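Local coordinates for protein Rab GDP dissociation inhibitor alpha (Naegleria fowleri, PDB 6C87) that probably binds prenylated, GDP-bound Rab GTPases, slows release of their nucleotide and helps to extract them from membranes, as its relatives do, at residues 130-135 against 151-156. Residues are numbered along the deposited sequence; the frame is centred on the assembly and turned at random.
Sequences ITPTEV and KLVSYL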
loop_
_atom_site.group_PDB
_atom_site.type_symbol
_atom_site.label_atom_id
_atom_site.label_comp_id
_atom_site.label_asym_id
_atom_site.label_seq_id
_atom_site.Cartn_x
_atom_site.Cartn_y
_atom_site.Cartn_z
ATOM N N ILE A 130 -14.794 27.129 12.939
ATOM C CA ILE A 130 -13.659 26.378 12.417
ATOM C C ILE A 130 -12.334 27.006 12.819
ATOM O O ILE A 130 -11.460 26.333 13.370
ATOM C CB ILE A 130 -13.746 26.216 10.886
ATOM C CG1 ILE A 130 -15.014 25.455 10.552
ATOM C CG2 ILE A 130 -12.545 25.477 10.358
ATOM C CD1 ILE A 130 -15.085 24.143 11.306
ATOM N N THR A 131 -12.167 28.295 12.557
ATOM C CA THR A 131 -10.898 28.936 12.848
ATOM C C THR A 131 -10.793 29.226 14.341
ATOM O O THR A 131 -11.807 29.317 15.038
ATOM C CB THR A 131 -10.766 30.231 12.053
ATOM O OG1 THR A 131 -11.765 31.164 12.493
ATOM C CG2 THR A 131 -10.937 29.971 10.564
ATOM N N PRO A 132 -9.571 29.354 14.864
ATOM C CA PRO A 132 -9.426 29.777 16.267
ATOM C C PRO A 132 -10.128 31.090 16.571
ATOM O O PRO A 132 -10.621 31.277 17.690
ATOM C CB PRO A 132 -7.904 29.893 16.438
ATOM C CG PRO A 132 -7.349 28.914 15.455
ATOM C CD PRO A 132 -8.275 28.984 14.263
ATOM N N THR A 133 -10.193 32.004 15.598
ATOM C CA THR A 133 -10.888 33.271 15.810
ATOM C C THR A 133 -12.389 33.057 15.987
ATOM O O THR A 133 -13.017 33.694 16.841
ATOM C CB THR A 133 -10.606 34.213 14.640
ATOM O OG1 THR A 133 -9.200 34.238 14.381
ATOM C CG2 THR A 133 -11.044 35.624 14.978
ATOM N N GLU A 134 -12.980 32.169 15.185
ATOM C CA GLU A 134 -14.402 31.871 15.320
ATOM C C GLU A 134 -14.693 31.146 16.628
ATOM O O GLU A 134 -15.736 31.377 17.253
ATOM C CB GLU A 134 -14.881 31.036 14.134
ATOM C CG GLU A 134 -15.084 31.806 12.837
ATOM C CD GLU A 134 -15.034 30.900 11.608
ATOM O OE1 GLU A 134 -14.758 29.690 11.766
ATOM O OE2 GLU A 134 -15.307 31.391 10.491
ATOM N N VAL A 135 -13.794 30.244 17.039
ATOM C CA VAL A 135 -13.966 29.505 18.289
ATOM C C VAL A 135 -13.882 30.436 19.490
ATOM O O VAL A 135 -14.614 30.275 20.474
ATOM C CB VAL A 135 -12.922 28.376 18.381
ATOM C CG1 VAL A 135 -12.923 27.756 19.768
ATOM C CG2 VAL A 135 -13.201 27.321 17.333
ATOM N N LYS A 151 -7.304 28.174 22.552
ATOM C CA LYS A 151 -5.954 27.629 22.646
ATOM C C LYS A 151 -5.911 26.183 22.160
ATOM O O LYS A 151 -4.937 25.767 21.523
ATOM C CB LYS A 151 -5.435 27.744 24.084
ATOM N N LEU A 152 -6.956 25.401 22.449
ATOM C CA LEU A 152 -6.977 24.015 21.994
ATOM C C LEU A 152 -7.025 23.942 20.473
ATOM O O LEU A 152 -6.254 23.199 19.855
ATOM C CB LEU A 152 -8.169 23.271 22.605
ATOM C CG LEU A 152 -8.583 21.979 21.881
ATOM C CD1 LEU A 152 -7.509 20.905 21.990
ATOM C CD2 LEU A 152 -9.917 21.458 22.406
ATOM N N VAL A 153 -7.914 24.719 19.850
ATOM C CA VAL A 153 -8.064 24.644 18.401
ATOM C C VAL A 153 -6.851 25.241 17.707
ATOM O O VAL A 153 -6.433 24.755 16.647
ATOM C CB VAL A 153 -9.379 25.316 17.959
ATOM C CG1 VAL A 153 -9.432 25.472 16.440
ATOM C CG2 VAL A 153 -10.572 24.503 18.451
ATOM N N SER A 154 -6.260 26.293 18.287
ATOM C CA SER A 154 -5.014 26.829 17.744
ATOM C C SER A 154 -3.921 25.768 17.732
ATOM O O SER A 154 -3.167 25.650 16.757
ATOM C CB SER A 154 -4.570 28.050 18.551
ATOM O OG SER A 154 -4.812 29.255 17.845
ATOM N N TYR A 155 -3.816 24.992 18.813
ATOM C CA TYR A 155 -2.803 23.943 18.882
ATOM C C TYR A 155 -3.028 22.865 17.829
ATOM O O TYR A 155 -2.068 22.380 17.220
ATOM C CB TYR A 155 -2.768 23.330 20.286
ATOM C CG TYR A 155 -2.048 21.997 20.352
ATOM C CD1 TYR A 155 -0.664 21.912 20.216
ATOM C CD2 TYR A 155 -2.759 20.819 20.570
ATOM C CE1 TYR A 155 -0.012 20.689 20.274
ATOM C CE2 TYR A 155 -2.115 19.594 20.634
ATOM C CZ TYR A 155 -0.746 19.537 20.486
ATOM O OH TYR A 155 -0.110 18.322 20.553
ATOM N N LEU A 156 -4.286 22.472 17.603
ATOM C CA LEU A 156 -4.556 21.377 16.671
ATOM C C LEU A 156 -4.298 21.790 15.226
ATOM O O LEU A 156 -3.737 21.010 14.448
ATOM C CB LEU A 156 -5.989 20.869 16.850
ATOM C CG LEU A 156 -6.278 20.281 18.236
ATOM C CD1 LEU A 156 -7.759 19.975 18.416
ATOM C CD2 LEU A 156 -5.425 19.048 18.503
#
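Val153 of helix 143-157 spans the short helix 132-135 with its two methyl groups, a compact example of two helical segments joined by van der Waals contacts, with no hydrogen bond between them. With CG1 anti to the backbone N (chi1 170°), that branch lies at the N-terminal end, 4.1 Å from CG of Pro132, and also faces the carbonyl oxygen of Ile130. The other branch, CG2, comes within 4.0 Å of CG2 of Val135 at the far end. This valine pair is the buried, inner side of the contact, and Leu194 of helix 188-198 also packs on Val153. The outer side is partly exposed and more polar: the Pro132 ring lies beside the Ser154 hydroxyl, with CB 3.5 Å from OG, a plain van der Waals approach.

The short helix is held locally by a capping box. Thr131 OG1 accepts from Glu134 N at 3.1 Å, while Glu134 OE1 takes the N-H groups of both Ile130 and Thr131, the former nearly along its C-O axis and the latter from above the carboxylate plane. Within this predominantly helical region, Ile130 reaches helix 212-229. The chemistry is consistent with a small, mainly apolar contact, while the hydrogen bonds of Thr131 and Glu134 stay within 130-135 and cap its helix.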